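PDB 1F9V: kinesin-like protein KAR3 from Saccharomyces cerevisiae, which is a microtubule motor of the kinesin family that binds ADP with magnesium, and probably couples ATP hydrolysis to force production along microtubules. Local coordinates for residues Ile88-Gln93 / Phe315-Pro320; Gly97-Met102 / Leu242-Gly247. The protein carries 2 engineered substitutions. All coordinates share one frame; numbering follows the deposited sequence.

Overall arrangement
Both contacts are buried near the middle of the kinesin motor domain, their centres about 7 Å apart. Interaction 1 lies within the central sheet, joining the parallel strands 86-91 and 311-318 mostly through backbone hydrogen bonds, with apolar side chains on its two faces. Interaction 2 sets the short helix 98-103 against the end of strand 235-244 and works through side chains, a magnesium ion and ADP phosphates. Strand 86-91 connects them: it pairs with 311-318 on one edge and with 235-244 on the other, then runs through the phosphate loop into helix 98-103. Sheet pairing thus gives way to metal and phosphate chemistry at the strand ends.

Interaction 1 (Ile88-Gln93 / Phe315-Pro320); sequences IFAYGQ and FVNISP
F89, Y91, F315 and N317 zip two parallel strands together by a ladder of three backbone bonds. F315 N donates to F89 O at 2.7 Å, and Y91 N to F315 O at 2.8 Å. The last, N317 N to Y91 O at 2.8 Å, runs nearly straight into the carbonyl (C=O...N angle 175°). Between these rungs A90 CA points its hydrogen at F315 O, and V316 CA at Y91 O. Y91 and V316 share one face of the sheet: CG1 of V316 lies 4.3 Å from CD2 of Y91, and helix 325-338 packs over them, its F334 stacking on the Y91 ring. A90 and F315 share the other face, beneath helix 98-103. The N317 side chain can be followed outward. Its CB sits 3.7 Å from Y91 O, and CG stays near the same oxygen, 4.2 Å from Y91 O. With CG beside the backbone N (chi1 -64°) the amide swings back toward strand 86-91, where OD1 is 3.8 Å from both A90 CB and Y91 O, neither a donor to it. That oxygen is buried without a polar partner, while ND2 makes a weak hydrogen bond to T101 OG1. Past the ladder the strands part: a side chain on G92 would run into N317 O, and water bridges follow. One water accepts from Q93 N, its oxygen 2.8 Å from N317 O, to which it donates; another accepts from both Q93 NE2 and S319 N. A parallel strand pair opening into the P-loop that begins at G92 is characteristic of the central sheet of P-loop NTPases, here the kinesin motor domain.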
loop_
_atom_site.group_PDB
_atom_site.type_symbol
_atom_site.label_atom_id
_atom_site.label_comp_id
_atom_site.label_asym_id
_atom_site.label_seq_id
_atom_site.Cartn_x
_atom_site.Cartn_y
_atom_site.Cartn_z
ATOM N N ILE A 88 2.364 3.631 0.215
ATOM C CA ILE A 88 2.368 2.308 -0.398
ATOM C C ILE A 88 1.103 1.631 0.103
ATOM O O ILE A 88 0.917 1.467 1.311
ATOM C CB ILE A 88 3.597 1.471 0.013
ATOM C CG1 ILE A 88 4.873 2.138 -0.514
ATOM C CG2 ILE A 88 3.452 0.050 -0.542
ATOM C CD1 ILE A 88 6.163 1.394 -0.182
ATOM N N PHE A 89 0.221 1.260 -0.823
ATOM C CA PHE A 89 -1.030 0.609 -0.448
ATOM C C PHE A 89 -1.082 -0.841 -0.933
ATOM O O PHE A 89 -0.984 -1.092 -2.136
ATOM C CB PHE A 89 -2.240 1.338 -1.058
ATOM C CG PHE A 89 -2.386 2.776 -0.634
ATOM C CD1 PHE A 89 -3.107 3.108 0.507
ATOM C CD2 PHE A 89 -1.849 3.798 -1.411
ATOM C CE1 PHE A 89 -3.299 4.447 0.867
ATOM C CE2 PHE A 89 -2.033 5.140 -1.063
ATOM C CZ PHE A 89 -2.761 5.464 0.079
ATOM N N ALA A 90 -1.231 -1.785 -0.013
ATOM C CA ALA A 90 -1.362 -3.189 -0.399
ATOM C C ALA A 90 -2.871 -3.410 -0.515
ATOM O O ALA A 90 -3.604 -3.258 0.466
ATOM C CB ALA A 90 -0.767 -4.098 0.657
ATOM N N TYR A 91 -3.318 -3.773 -1.718
ATOM C CA TYR A 91 -4.732 -3.971 -2.039
ATOM C C TYR A 91 -4.985 -5.383 -2.549
ATOM O O TYR A 91 -4.163 -5.932 -3.284
ATOM C CB TYR A 91 -5.137 -2.962 -3.126
ATOM C CG TYR A 91 -6.568 -3.047 -3.606
ATOM C CD1 TYR A 91 -7.524 -2.130 -3.166
ATOM C CD2 TYR A 91 -6.975 -4.044 -4.506
ATOM C CE1 TYR A 91 -8.845 -2.198 -3.602
ATOM C CE2 TYR A 91 -8.306 -4.121 -4.950
ATOM C CZ TYR A 91 -9.231 -3.195 -4.490
ATOM O OH TYR A 91 -10.541 -3.256 -4.902
ATOM N N GLY A 92 -6.130 -5.953 -2.184
ATOM C CA GLY A 92 -6.462 -7.291 -2.644
ATOM C C GLY A 92 -7.422 -7.999 -1.717
ATOM O O GLY A 92 -7.650 -7.559 -0.589
ATOM N N GLN A 93 -7.987 -9.111 -2.172
ATOM C CA GLN A 93 -8.931 -9.846 -1.344
ATOM C C GLN A 93 -8.229 -10.486 -0.164
ATOM O O GLN A 93 -7.014 -10.692 -0.186
ATOM C CB GLN A 93 -9.623 -10.938 -2.165
ATOM C CG GLN A 93 -8.709 -12.100 -2.540
ATOM C CD GLN A 93 -9.447 -13.229 -3.234
ATOM O OE1 GLN A 93 -10.432 -13.758 -2.713
ATOM N NE2 GLN A 93 -8.975 -13.605 -4.413
ATOM N N PHE A 315 -0.013 -1.456 -4.611
ATOM C CA PHE A 315 0.479 -2.825 -4.680
ATOM C C PHE A 315 -0.713 -3.784 -4.673
ATOM O O PHE A 315 -1.299 -4.044 -3.623
ATOM C CB PHE A 315 1.386 -3.079 -3.467
ATOM C CG PHE A 315 2.464 -4.085 -3.714
ATOM C CD1 PHE A 315 2.172 -5.444 -3.686
ATOM C CD2 PHE A 315 3.766 -3.684 -3.976
ATOM C CE1 PHE A 315 3.170 -6.397 -3.916
ATOM C CE2 PHE A 315 4.770 -4.625 -4.207
ATOM C CZ PHE A 315 4.469 -5.986 -4.176
ATOM N N VAL A 316 -1.069 -4.314 -5.841
ATOM C CA VAL A 316 -2.214 -5.212 -5.931
ATOM C C VAL A 316 -1.839 -6.688 -5.851
ATOM O O VAL A 316 -1.188 -7.243 -6.741
ATOM C CB VAL A 316 -3.034 -4.932 -7.208
ATOM C CG1 VAL A 316 -4.231 -5.867 -7.284
ATOM C CG2 VAL A 316 -3.512 -3.483 -7.197
ATOM N N ASN A 317 -2.265 -7.303 -4.753
ATOM C CA ASN A 317 -2.006 -8.701 -4.464
ATOM C C ASN A 317 -3.113 -9.575 -5.007
ATOM O O ASN A 317 -4.295 -9.277 -4.830
ATOM C CB ASN A 317 -1.919 -8.905 -2.950
ATOM C CG ASN A 317 -0.753 -8.169 -2.334
ATOM O OD1 ASN A 317 -0.923 -7.123 -1.706
ATOM N ND2 ASN A 317 0.444 -8.711 -2.509
ATOM N N ILE A 318 -2.731 -10.666 -5.666
ATOM C CA ILE A 318 -3.722 -11.592 -6.195
ATOM C C ILE A 318 -3.293 -13.037 -6.007
ATOM O O ILE A 318 -2.101 -13.347 -5.923
ATOM C CB ILE A 318 -4.009 -11.363 -7.701
ATOM C CG1 ILE A 318 -2.729 -11.500 -8.515
ATOM C CG2 ILE A 318 -4.665 -9.993 -7.913
ATOM C CD1 ILE A 318 -2.994 -11.626 -10.010
ATOM N N SER A 319 -4.287 -13.909 -5.908
ATOM C CA SER A 319 -4.045 -15.335 -5.773
ATOM C C SER A 319 -3.924 -15.892 -7.194
ATOM O O SER A 319 -4.516 -15.355 -8.130
ATOM C CB SER A 319 -5.222 -15.995 -5.060
ATOM O OG SER A 319 -5.364 -17.353 -5.454
ATOM N N PRO A 320 -3.136 -16.964 -7.379
ATOM C CA PRO A 320 -2.983 -17.553 -8.715
ATOM C C PRO A 320 -4.038 -18.630 -8.994
ATOM O O PRO A 320 -4.136 -19.140 -10.111
ATOM C CB PRO A 320 -1.596 -18.169 -8.658
ATOM C CG PRO A 320 -1.502 -18.649 -7.222
ATOM C CD PRO A 320 -2.310 -17.670 -6.380
HETATM O O HOH W 1 -6.970 -9.912 -4.932
HETATM O O HOH W 2 -7.058 -12.554 -5.784
#

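Interaction 2 (Gly97-Met102 / Leu242-Gly247); sequences GKTFTM and LVDLAG. With MG (magnesium ion), chain B; ADP (adenosine-5'-diphosphate), chain C.
The magnesium site joins the P-loop to the DLAG sequence of switch II, T99 and K98 meeting D244. T99 OG1 binds the metal at 2.2 Å and donates to the syn lone pair of D244 OD2, 2.6 Å away. ADP O2B and four waters complete the six ligands; one water donates to D244 OD1, a second-shell holder of the ion. K98 crosses D244 at about a right angle, CB 3.3 Å from OD1; its chain, bent at chi3 and chi4, carries CE past L245 O (3.2 Å) and NZ to ADP O1B (2.9 Å), with G92 O a second acceptor. Amides of G97 and K98 grip O1B; those of T99 and F100 bind O2B and O1A. M102 CE packs on L242 CB at 3.7 Å. F100 leaves the helix away from strand 235-244 and, with CG anti to the backbone N (chi1 -176°), lays one ring face against the adenine, ADP C5 3.4 Å above the phenyl plane, toward its rim. With an alanine at F100 the adenine would probably lose this flat surface and shift more freely. A Walker A lysine and threonine with a switch II aspartate behind the metal is characteristic of P-loop NTPases such as kinesins.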
loop_
_atom_site.group_PDB
_atom_site.type_symbol
_atom_site.label_atom_id
_atom_site.label_comp_id
_atom_site.label_asym_id
_atom_site.label_seq_id
_atom_site.Cartn_x
_atom_site.Cartn_y
_atom_site.Cartn_z
ATOM N N GLY A 97 -2.390 -12.029 0.076
ATOM C CA GLY A 97 -1.007 -11.771 0.450
ATOM C C GLY A 97 -0.611 -10.358 0.879
ATOM O O GLY A 97 0.578 -10.056 0.941
ATOM N N LYS A 98 -1.581 -9.495 1.181
ATOM C CA LYS A 98 -1.270 -8.117 1.592
ATOM C C LYS A 98 -0.367 -8.040 2.828
ATOM O O LYS A 98 0.656 -7.355 2.826
ATOM C CB LYS A 98 -2.563 -7.338 1.878
ATOM C CG LYS A 98 -3.440 -7.119 0.661
ATOM C CD LYS A 98 -4.765 -6.441 1.004
ATOM C CE LYS A 98 -5.509 -7.140 2.127
ATOM N NZ LYS A 98 -6.135 -8.424 1.697
ATOM N N THR A 99 -0.755 -8.737 3.885
ATOM C CA THR A 99 0.019 -8.723 5.121
ATOM C C THR A 99 1.381 -9.381 4.976
ATOM O O THR A 99 2.364 -8.895 5.528
ATOM C CB THR A 99 -0.754 -9.392 6.244
ATOM O OG1 THR A 99 -1.977 -8.679 6.429
ATOM C CG2 THR A 99 0.034 -9.360 7.546
ATOM N N PHE A 100 1.442 -10.487 4.242
ATOM C CA PHE A 100 2.723 -11.160 4.033
ATOM C C PHE A 100 3.662 -10.187 3.332
ATOM O O PHE A 100 4.836 -10.065 3.673
ATOM C CB PHE A 100 2.554 -12.410 3.157
ATOM C CG PHE A 100 3.824 -13.196 2.979
ATOM C CD1 PHE A 100 4.737 -12.857 1.981
ATOM C CD2 PHE A 100 4.118 -14.267 3.816
ATOM C CE1 PHE A 100 5.929 -13.575 1.819
ATOM C CE2 PHE A 100 5.307 -14.990 3.662
ATOM C CZ PHE A 100 6.212 -14.640 2.661
ATOM N N THR A 101 3.121 -9.481 2.348
ATOM C CA THR A 101 3.895 -8.521 1.584
ATOM C C THR A 101 4.375 -7.355 2.432
ATOM O O THR A 101 5.535 -6.956 2.352
ATOM C CB THR A 101 3.066 -7.977 0.404
ATOM O OG1 THR A 101 2.887 -9.024 -0.560
ATOM C CG2 THR A 101 3.764 -6.787 -0.262
ATOM N N MET A 102 3.482 -6.821 3.258
ATOM C CA MET A 102 3.822 -5.671 4.089
ATOM C C MET A 102 4.462 -5.961 5.438
ATOM O O MET A 102 5.334 -5.209 5.889
ATOM C CB MET A 102 2.568 -4.820 4.344
ATOM C CG MET A 102 1.824 -4.378 3.099
ATOM S SD MET A 102 2.791 -3.278 2.076
ATOM C CE MET A 102 2.906 -1.851 3.151
ATOM N N LEU A 242 2.768 3.291 5.068
ATOM C CA LEU A 242 2.733 1.912 4.570
ATOM C C LEU A 242 1.416 1.281 5.012
ATOM O O LEU A 242 1.226 0.946 6.181
ATOM C CB LEU A 242 3.957 1.159 5.110
ATOM C CG LEU A 242 5.256 1.974 4.967
ATOM C CD1 LEU A 242 6.440 1.181 5.490
ATOM C CD2 LEU A 242 5.474 2.352 3.507
ATOM N N VAL A 243 0.517 1.102 4.046
ATOM C CA VAL A 243 -0.830 0.611 4.303
ATOM C C VAL A 243 -1.180 -0.798 3.851
ATOM O O VAL A 243 -0.939 -1.175 2.706
ATOM C CB VAL A 243 -1.872 1.576 3.659
ATOM C CG1 VAL A 243 -3.289 1.236 4.122
ATOM C CG2 VAL A 243 -1.520 3.023 3.994
ATOM N N ASP A 244 -1.788 -1.545 4.768
ATOM C CA ASP A 244 -2.264 -2.906 4.537
ATOM C C ASP A 244 -3.787 -2.719 4.574
ATOM O O ASP A 244 -4.408 -2.720 5.639
ATOM C CB ASP A 244 -1.774 -3.803 5.676
ATOM C CG ASP A 244 -2.218 -5.242 5.535
ATOM O OD1 ASP A 244 -2.971 -5.564 4.591
ATOM O OD2 ASP A 244 -1.802 -6.053 6.390
ATOM N N LEU A 245 -4.379 -2.527 3.402
ATOM C CA LEU A 245 -5.811 -2.270 3.301
ATOM C C LEU A 245 -6.739 -3.402 3.715
ATOM O O LEU A 245 -6.339 -4.559 3.806
ATOM C CB LEU A 245 -6.161 -1.852 1.866
ATOM C CG LEU A 245 -5.524 -0.567 1.327
ATOM C CD1 LEU A 245 -5.709 -0.492 -0.187
ATOM C CD2 LEU A 245 -6.161 0.646 1.995
ATOM N N ALA A 246 -7.990 -3.048 3.983
ATOM C CA ALA A 246 -8.999 -4.037 4.329
ATOM C C ALA A 246 -9.222 -4.896 3.073
ATOM O O ALA A 246 -9.061 -4.409 1.949
ATOM C CB ALA A 246 -10.303 -3.335 4.715
ATOM N N GLY A 247 -9.590 -6.162 3.259
ATOM C CA GLY A 247 -9.838 -7.034 2.118
ATOM C C GLY A 247 -10.831 -6.436 1.133
ATOM O O GLY A 247 -11.875 -5.913 1.528
HETATM MG MG MG B . -3.976 -9.515 6.177
HETATM P PB ADP C . -4.049 -11.168 3.192
HETATM O O1B ADP C . -4.178 -10.548 1.849
HETATM O O2B ADP C . -3.266 -10.187 4.194
HETATM O O3B ADP C . -5.371 -11.568 3.738
HETATM P PA ADP C . -1.912 -12.943 3.990
HETATM O O1A ADP C . -0.715 -12.155 3.698
HETATM O O2A ADP C . -2.232 -12.831 5.412
HETATM O O3A ADP C . -3.114 -12.433 3.104
HETATM O "O5'" ADP C . -1.670 -14.474 3.672
HETATM C "C5'" ADP C . -2.399 -15.333 2.793
HETATM C "C4'" ADP C . -1.671 -16.705 2.912
HETATM O "O4'" ADP C . -0.770 -16.776 1.802
HETATM C "C3'" ADP C . -0.776 -16.821 4.162
HETATM O "O3'" ADP C . -0.765 -18.150 4.708
HETATM C "C2'" ADP C . 0.610 -16.408 3.695
HETATM O "O2'" ADP C . 1.671 -16.922 4.518
HETATM C "C1'" ADP C . 0.607 -16.862 2.242
HETATM N N9 ADP C . 1.400 -15.962 1.348
HETATM C C8 ADP C . 0.957 -14.781 0.875
HETATM N N7 ADP C . 1.874 -14.248 0.093
HETATM C C5 ADP C . 2.903 -15.055 0.046
HETATM C C6 ADP C . 4.130 -15.046 -0.599
HETATM N N6 ADP C . 4.461 -14.019 -1.387
HETATM N N1 ADP C . 5.006 -16.084 -0.425
HETATM C C2 ADP C . 4.708 -17.140 0.360
HETATM N N3 ADP C . 3.515 -17.167 0.987
HETATM C C4 ADP C . 2.603 -16.167 0.861
HETATM O O HOH W 3 -4.453 -7.548 5.272
HETATM O O HOH W 4 -3.334 -11.383 7.106
HETATM O O HOH W 5 -6.104 -10.241 5.768
HETATM O O HOH W 6 -4.459 -8.925 8.249
#